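Local coordinates for protein alpha-Amylase (Thermotoga maritima, PDB 2B5D) that is a carbohydrate-active enzyme of glycosyl hydrolase family 57, joining a beta/alpha domain to a helical C-terminal region, at residues 143-148 with 456-461; 14-19 with 462-467. All blocks are in the same frame, centred on the assembly; numbering follows the deposited sequence.

Contact 1: residues 143-148 with 456-461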
ATOM      1  N   ASN A 143      18.956  -5.325 -28.634  1.00 41.72           N
ATOM      2  CA  ASN A 143      19.836  -5.760 -27.561  1.00 41.40           C
ATOM      3  C   ASN A 143      19.158  -6.806 -26.642  1.00 43.23           C
ATOM      4  O   ASN A 143      17.897  -6.899 -26.626  1.00 45.18           O
ATOM      5  CB  ASN A 143      20.478  -4.599 -26.783  1.00 42.39           C
ATOM      6  CG  ASN A 143      19.529  -3.455 -26.464  1.00 42.57           C
ATOM      7  OD1 ASN A 143      18.938  -2.841 -27.342  1.00 43.79           O
ATOM      8  ND2 ASN A 143      19.492  -3.080 -25.210  1.00 46.68           N
ATOM      9  N   ALA A 144      19.941  -7.606 -25.892  1.00 41.76           N
ATOM     10  CA  ALA A 144      19.449  -8.944 -25.461  1.00 41.80           C
ATOM     11  C   ALA A 144      18.207  -8.787 -24.572  1.00 41.45           C
ATOM     12  O   ALA A 144      17.295  -9.616 -24.570  1.00 39.84           O
ATOM     13  CB  ALA A 144      20.539  -9.704 -24.674  1.00 42.60           C
ATOM     14  N   THR A 145      18.207  -7.717 -23.799  1.00 41.13           N
ATOM     15  CA  THR A 145      17.199  -7.595 -22.801  1.00 43.03           C
ATOM     16  C   THR A 145      16.410  -6.280 -22.928  1.00 43.80           C
ATOM     17  O   THR A 145      15.642  -5.965 -22.031  1.00 45.25           O
ATOM     18  CB  THR A 145      17.869  -7.902 -21.446  1.00 41.74           C
ATOM     19  OG1 THR A 145      17.250  -9.048 -20.867  1.00 46.83           O
ATOM     20  CG2 THR A 145      17.993  -6.790 -20.526  1.00 37.79           C
ATOM     21  N   HIS A 146      16.631  -5.521 -24.022  1.00 42.65           N
ATOM     22  CA  HIS A 146      15.939  -4.251 -24.285  1.00 42.33           C
ATOM     23  C   HIS A 146      16.309  -3.294 -23.163  1.00 42.32           C
ATOM     24  O   HIS A 146      15.490  -2.486 -22.695  1.00 40.57           O
ATOM     25  CB  HIS A 146      14.431  -4.484 -24.371  1.00 42.01           C
ATOM     26  CG  HIS A 146      13.659  -3.430 -25.108  1.00 44.36           C
ATOM     27  ND1 HIS A 146      13.143  -2.307 -24.480  1.00 46.26           N
ATOM     28  CD2 HIS A 146      13.228  -3.374 -26.395  1.00 40.20           C
ATOM     29  CE1 HIS A 146      12.479  -1.583 -25.366  1.00 46.87           C
ATOM     30  NE2 HIS A 146      12.506  -2.214 -26.532  1.00 45.89           N
ATOM     31  N   ALA A 147      17.543  -3.414 -22.698  1.00 40.74           N
ATOM     32  CA  ALA A 147      18.087  -2.408 -21.802  1.00 40.91           C
ATOM     33  C   ALA A 147      18.314  -1.100 -22.556  1.00 41.35           C
ATOM     34  O   ALA A 147      18.637  -1.099 -23.741  1.00 42.28           O
ATOM     35  CB  ALA A 147      19.443  -2.914 -21.158  1.00 40.31           C
ATOM     36  N   PHE A 148      18.225   0.010 -21.851  1.00 41.75           N
ATOM     37  CA  PHE A 148      18.423   1.295 -22.451  1.00 41.50           C
ATOM     38  C   PHE A 148      19.916   1.553 -22.362  1.00 41.49           C
ATOM     39  O   PHE A 148      20.408   1.924 -21.310  1.00 40.09           O
ATOM     40  CB  PHE A 148      17.608   2.340 -21.686  1.00 41.30           C
ATOM     41  CG  PHE A 148      17.784   3.744 -22.154  1.00 41.13           C
ATOM     42  CD1 PHE A 148      18.329   4.678 -21.307  1.00 41.17           C
ATOM     43  CD2 PHE A 148      17.293   4.160 -23.388  1.00 42.63           C
ATOM     44  CE1 PHE A 148      18.484   6.019 -21.710  1.00 40.26           C
ATOM     45  CE2 PHE A 148      17.424   5.496 -23.797  1.00 42.13           C
ATOM     46  CZ  PHE A 148      18.035   6.430 -22.927  1.00 40.01           C
ATOM     47  N   LEU A 456      21.331 -10.497 -14.200  1.00 42.65           N
ATOM     48  CA  LEU A 456      21.816  -9.134 -14.477  1.00 43.22           C
ATOM     49  C   LEU A 456      21.104  -8.502 -15.691  1.00 42.54           C
ATOM     50  O   LEU A 456      20.788  -7.340 -15.651  1.00 42.35           O
ATOM     51  CB  LEU A 456      23.342  -9.122 -14.738  1.00 43.02           C
ATOM     52  CG  LEU A 456      23.943  -7.823 -15.337  1.00 43.43           C
ATOM     53  CD1 LEU A 456      23.729  -6.592 -14.438  1.00 42.52           C
ATOM     54  CD2 LEU A 456      25.406  -7.931 -15.723  1.00 44.16           C
ATOM     55  N   PHE A 457      20.910  -9.271 -16.767  1.00 42.64           N
ATOM     56  CA  PHE A 457      20.333  -8.769 -17.977  1.00 42.50           C
ATOM     57  C   PHE A 457      18.835  -8.516 -17.687  1.00 43.47           C
ATOM     58  O   PHE A 457      18.249  -7.540 -18.117  1.00 43.69           O
ATOM     59  CB  PHE A 457      20.464  -9.817 -19.103  1.00 41.92           C
ATOM     60  CG  PHE A 457      21.742  -9.707 -19.949  1.00 44.39           C
ATOM     61  CD1 PHE A 457      21.951 -10.593 -21.003  1.00 42.84           C
ATOM     62  CD2 PHE A 457      22.735  -8.763 -19.677  1.00 42.34           C
ATOM     63  CE1 PHE A 457      23.115 -10.537 -21.797  1.00 40.43           C
ATOM     64  CE2 PHE A 457      23.894  -8.692 -20.485  1.00 43.31           C
ATOM     65  CZ  PHE A 457      24.080  -9.557 -21.524  1.00 40.15           C
ATOM     66  N   LEU A 458      18.218  -9.488 -17.040  1.00 43.88           N
ATOM     67  CA  LEU A 458      16.809  -9.430 -16.661  1.00 44.14           C
ATOM     68  C   LEU A 458      16.550  -8.198 -15.788  1.00 43.72           C
ATOM     69  O   LEU A 458      15.626  -7.460 -16.055  1.00 44.80           O
ATOM     70  CB  LEU A 458      16.435 -10.734 -15.990  1.00 43.49           C
ATOM     71  CG  LEU A 458      15.535 -11.777 -16.677  1.00 44.08           C
ATOM     72  CD1 LEU A 458      15.164 -11.619 -18.114  1.00 37.94           C
ATOM     73  CD2 LEU A 458      15.854 -13.271 -16.280  1.00 43.76           C
ATOM     74  N   ALA A 459      17.403  -7.931 -14.812  1.00 43.39           N
ATOM     75  CA  ALA A 459      17.336  -6.657 -14.077  1.00 44.78           C
ATOM     76  C   ALA A 459      17.536  -5.353 -14.875  1.00 46.12           C
ATOM     77  O   ALA A 459      17.279  -4.256 -14.308  1.00 45.98           O
ATOM     78  CB  ALA A 459      18.348  -6.667 -12.907  1.00 44.26           C
ATOM     79  N   GLN A 460      18.093  -5.456 -16.105  1.00 46.81           N
ATOM     80  CA  GLN A 460      18.363  -4.302 -16.972  1.00 47.21           C
ATOM     81  C   GLN A 460      17.192  -3.916 -17.872  1.00 48.76           C
ATOM     82  O   GLN A 460      17.177  -2.795 -18.378  1.00 47.39           O
ATOM     83  CB  GLN A 460      19.609  -4.542 -17.871  1.00 46.88           C
ATOM     84  CG  GLN A 460      20.944  -4.472 -17.133  1.00 45.25           C
ATOM     85  CD  GLN A 460      22.152  -4.796 -18.028  1.00 44.97           C
ATOM     86  OE1 GLN A 460      22.168  -5.781 -18.786  1.00 44.11           O
ATOM     87  NE2 GLN A 460      23.134  -3.926 -17.989  1.00 41.66           N
ATOM     88  N   SER A 461      16.264  -4.847 -18.130  1.00 50.95           N
ATOM     89  CA  SER A 461      15.069  -4.546 -18.910  1.00 55.00           C
ATOM     90  C   SER A 461      14.559  -3.121 -18.668  1.00 56.97           C
ATOM     91  O   SER A 461      14.328  -2.727 -17.513  1.00 55.82           O
ATOM     92  CB  SER A 461      13.959  -5.532 -18.591  1.00 55.44           C
ATOM     93  OG  SER A 461      14.401  -6.865 -18.770  1.00 59.56           O
TER
HETATM   94  O   HOH W   1      17.482  -0.280 -18.955  1.00 44.32           O
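T145 and A147 pack against the turn that follows the helical residues 456-458. The close-fitting part is apolar. The methyl of A147 meets Q460 CB, with A147 CB to Q460 CB at 3.7 Å, whereas the placement of the T145 methyl is doubtful. Farther along, A144 CB sits obliquely near the F457 ring, 4.0 Å from F457 CE1. The main chains approach closely where S461 CA directs its hydrogen at T145 O over 3.5 Å, a CA-H...O contact with an angle of 151° at the hydrogen. The looser part begins at F148, whose N reaches the other segment through a water. That water bridges the two main chains, accepting from F148 N at 3.0 Å and donating to Q460 O at 2.6 Å, so that two backbone groups on separate segments share one solvent molecule. The loop holds its own shape by a side-chain bond, N143 ND2 to A147 O at 2.6 Å, which arrives on a lone pair in the carbonyl plane and lies almost in the plane of the N143 amide. Q460 stretches out beyond CG (chi2 177°), which carries its amide to Q162 of helix 156-174; Q162 OE1 in turn accepts from T145 N, so one glutamine ties both segments. H146 turns away from the interface toward H10 and H12. The arrangement is that of a type I turn in the loop after strand 137-142 packed against a second type I turn, L458 to S461, joining the beta/alpha domain to the helical C-terminal region.

Contact 2: residues 14-19 with 462-467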
ATOM      1  N   PRO A  14       8.583  -7.843 -22.487  1.00 48.52           N
ATOM      2  CA  PRO A  14       9.537  -8.266 -21.451  1.00 48.81           C
ATOM      3  C   PRO A  14       9.489  -9.803 -21.236  1.00 49.77           C
ATOM      4  O   PRO A  14       8.482 -10.476 -21.566  1.00 49.49           O
ATOM      5  CB  PRO A  14       9.084  -7.531 -20.204  1.00 49.42           C
ATOM      6  CG  PRO A  14       7.639  -6.943 -20.546  1.00 48.99           C
ATOM      7  CD  PRO A  14       7.572  -6.864 -22.010  1.00 48.34           C
ATOM      8  N   TYR A  15      10.600 -10.383 -20.794  1.00 50.02           N
ATOM      9  CA  TYR A  15      10.593 -11.819 -20.483  1.00 50.77           C
ATOM     10  C   TYR A  15       9.835 -11.958 -19.162  1.00 51.94           C
ATOM     11  O   TYR A  15      10.262 -11.460 -18.124  1.00 51.69           O
ATOM     12  CB  TYR A  15      12.024 -12.368 -20.341  1.00 50.31           C
ATOM     13  CG  TYR A  15      12.118 -13.858 -20.125  1.00 49.63           C
ATOM     14  CD1 TYR A  15      12.414 -14.368 -18.862  1.00 50.19           C
ATOM     15  CD2 TYR A  15      11.934 -14.765 -21.176  1.00 48.69           C
ATOM     16  CE1 TYR A  15      12.507 -15.719 -18.644  1.00 47.86           C
ATOM     17  CE2 TYR A  15      12.036 -16.155 -20.957  1.00 46.22           C
ATOM     18  CZ  TYR A  15      12.309 -16.595 -19.685  1.00 48.41           C
ATOM     19  OH  TYR A  15      12.416 -17.931 -19.417  1.00 52.22           O
ATOM     20  N   VAL A  16       8.691 -12.613 -19.245  1.00 53.49           N
ATOM     21  CA  VAL A  16       7.833 -12.891 -18.114  1.00 55.07           C
ATOM     22  C   VAL A  16       7.575 -14.370 -18.184  1.00 56.00           C
ATOM     23  O   VAL A  16       6.812 -14.871 -19.039  1.00 55.99           O
ATOM     24  CB  VAL A  16       6.515 -12.110 -18.184  1.00 55.66           C
ATOM     25  CG1 VAL A  16       5.483 -12.747 -17.235  1.00 56.50           C
ATOM     26  CG2 VAL A  16       6.755 -10.620 -17.823  1.00 54.01           C
ATOM     27  N   HIS A  17       8.277 -15.095 -17.332  1.00 57.24           N
ATOM     28  CA  HIS A  17       8.099 -16.525 -17.329  1.00 58.58           C
ATOM     29  C   HIS A  17       7.922 -16.987 -15.893  1.00 59.35           C
ATOM     30  O   HIS A  17       8.829 -16.892 -15.068  1.00 58.94           O
ATOM     31  CB  HIS A  17       9.248 -17.192 -18.060  1.00 58.70           C
ATOM     32  CG  HIS A  17       9.131 -18.681 -18.178  1.00 58.45           C
ATOM     33  ND1 HIS A  17      10.110 -19.536 -17.711  1.00 59.71           N
ATOM     34  CD2 HIS A  17       8.181 -19.462 -18.737  1.00 58.76           C
ATOM     35  CE1 HIS A  17       9.763 -20.783 -17.982  1.00 59.93           C
ATOM     36  NE2 HIS A  17       8.592 -20.765 -18.599  1.00 59.59           N
ATOM     37  N   HIS A  18       6.698 -17.431 -15.610  1.00 61.54           N
ATOM     38  CA  HIS A  18       6.306 -17.930 -14.286  1.00 62.95           C
ATOM     39  C   HIS A  18       5.808 -19.380 -14.338  1.00 63.63           C
ATOM     40  O   HIS A  18       4.590 -19.646 -14.246  1.00 63.40           O
ATOM     41  CB  HIS A  18       5.278 -17.004 -13.678  1.00 63.24           C
ATOM     42  CG  HIS A  18       5.844 -15.669 -13.331  1.00 65.46           C
ATOM     43  ND1 HIS A  18       6.720 -15.487 -12.284  1.00 68.52           N
ATOM     44  CD2 HIS A  18       5.702 -14.460 -13.917  1.00 67.07           C
ATOM     45  CE1 HIS A  18       7.068 -14.213 -12.221  1.00 69.05           C
ATOM     46  NE2 HIS A  18       6.462 -13.569 -13.199  1.00 68.48           N
ATOM     47  N   PRO A  19       6.755 -20.330 -14.497  1.00 64.27           N
ATOM     48  CA  PRO A  19       6.311 -21.719 -14.577  1.00 65.31           C
ATOM     49  C   PRO A  19       5.826 -22.257 -13.222  1.00 66.97           C
ATOM     50  O   PRO A  19       5.238 -23.320 -13.186  1.00 66.53           O
ATOM     51  CB  PRO A  19       7.551 -22.458 -15.067  1.00 64.54           C
ATOM     52  CG  PRO A  19       8.686 -21.627 -14.664  1.00 63.74           C
ATOM     53  CD  PRO A  19       8.219 -20.206 -14.618  1.00 63.46           C
ATOM     54  N   SER A 462      14.413  -2.358 -19.764  1.00 59.85           N
ATOM     55  CA  SER A 462      13.992  -0.945 -19.700  1.00 63.99           C
ATOM     56  C   SER A 462      12.522  -0.863 -19.259  1.00 66.29           C
ATOM     57  O   SER A 462      12.113   0.050 -18.518  1.00 67.57           O
ATOM     58  CB  SER A 462      14.160  -0.244 -21.049  1.00 62.76           C
ATOM     59  OG  SER A 462      13.310  -0.891 -21.977  1.00 63.81           O
ATOM     60  N   ASP A 463      11.751  -1.810 -19.775  1.00 68.66           N
ATOM     61  CA  ASP A 463      10.441  -2.201 -19.254  1.00 71.07           C
ATOM     62  C   ASP A 463      10.229  -2.044 -17.745  1.00 73.18           C
ATOM     63  O   ASP A 463       9.174  -1.527 -17.343  1.00 73.37           O
ATOM     64  CB  ASP A 463      10.168  -3.663 -19.644  1.00 70.65           C
ATOM     65  CG  ASP A 463      10.461  -3.924 -21.103  1.00 69.14           C
ATOM     66  OD1 ASP A 463       9.596  -3.610 -21.934  1.00 65.71           O
ATOM     67  OD2 ASP A 463      11.561  -4.425 -21.415  1.00 67.35           O
ATOM     68  N   TRP A 464      11.185  -2.501 -16.922  1.00 75.38           N
ATOM     69  CA  TRP A 464      11.072  -2.335 -15.456  1.00 77.91           C
ATOM     70  C   TRP A 464      11.499  -0.966 -14.919  1.00 80.04           C
ATOM     71  O   TRP A 464      11.600  -0.810 -13.693  1.00 80.54           O
ATOM     72  CB  TRP A 464      11.874  -3.368 -14.649  1.00 77.20           C
ATOM     73  CG  TRP A 464      11.975  -4.772 -15.137  1.00 76.82           C
ATOM     74  CD1 TRP A 464      13.108  -5.564 -15.111  1.00 75.71           C
ATOM     75  CD2 TRP A 464      10.924  -5.584 -15.688  1.00 76.75           C
ATOM     76  NE1 TRP A 464      12.824  -6.803 -15.635  1.00 75.69           N
ATOM     77  CE2 TRP A 464      11.496  -6.848 -15.996  1.00 75.98           C
ATOM     78  CE3 TRP A 464       9.555  -5.368 -15.953  1.00 76.71           C
ATOM     79  CZ2 TRP A 464      10.749  -7.890 -16.550  1.00 75.87           C
ATOM     80  CZ3 TRP A 464       8.816  -6.396 -16.510  1.00 76.16           C
ATOM     81  CH2 TRP A 464       9.416  -7.653 -16.796  1.00 77.06           C
ATOM     82  N   ALA A 465      11.756   0.009 -15.795  1.00 82.86           N
ATOM     83  CA  ALA A 465      12.467   1.239 -15.379  1.00 85.62           C
ATOM     84  C   ALA A 465      11.739   2.546 -15.720  1.00 87.64           C
ATOM     85  O   ALA A 465      11.601   3.438 -14.876  1.00 87.74           O
ATOM     86  CB  ALA A 465      13.912   1.243 -15.947  1.00 85.10           C
ATOM     87  N   PHE A 466      11.319   2.649 -16.974  1.00 90.06           N
ATOM     88  CA  PHE A 466      10.502   3.745 -17.481  1.00 93.26           C
ATOM     89  C   PHE A 466       9.762   3.061 -18.607  1.00 95.52           C
ATOM     90  O   PHE A 466      10.061   3.278 -19.797  1.00 95.79           O
ATOM     91  N   ILE A 467       8.815   2.206 -18.223  1.00 97.12           N
ATOM     92  CA  ILE A 467       8.354   1.140 -19.104  1.00 99.58           C
ATOM     93  C   ILE A 467       7.404   1.537 -20.204  1.00101.42           C
ATOM     94  O   ILE A 467       6.960   2.696 -20.297  1.00101.66           O
TER
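P14 sets its CB against the six-membered end of the W464 indole, the closest approach being P14 CB to W464 CH2 at 3.4 Å. The proline carbon approaches the ring at an oblique angle. The edge of the indole is taken by the next two residues: Y15 O lies in the ring plane, 3.9 Å from W464 CZ2, and V16 CG2 stands near that plane, 4.1 Å from W464 CH2. No hydrogen bond crosses between the segments, so the fit rests on shape and on the apolar character of proline, valine and tryptophan. D463 receives the other ring carbons of P14, CG and CD, its carboxylate OD1 being 3.8 Å from P14 CD, while its own CB lies over one face of the W464 ring, offset toward the rim. Two things set the indole in place. Its CG stands anti to the carbonyl carbon (chi1 -37°), which swings the ring out toward the proline, and W464 NE1 makes a weak hydrogen bond to L458 O of the preceding segment 456-461. The backbone behind it is wound into a tight turn, S462 O accepting from both A465 N at 2.7 Å and F466 N at 3.1 Å. Farther out, V16 touches Y476 of helix 473-496, and R480 and T481 of the same helix touch the indole. H17 ND1 bonds to T511 O of helix 502-511. The loop after strand 3-11 is thus laid along the helical C-terminal region, with P14 and V16 meeting the segment that links helices 443-458 and 473-496.

How the contacts relate
From the N terminus the chain leaves strand 3-11 and enters 14-19, the first half of contact 2, then runs on to strand 137-142 and the loop 143-148, the first half of contact 1. Both are answered only after some 300 residues more, in succession, by 456-461 and 462-467. Contact 1 therefore closes a loop of 307 residues nested inside the 442-residue loop closed by contact 2. The two touch where H146 ND1 lies 2.9 Å from S462 OG, a probable hydrogen bond, and where L458 CD1 packs on Y15 CB. Together they fasten two strand-following loops of the beta/alpha domain to one continuous C-terminal segment.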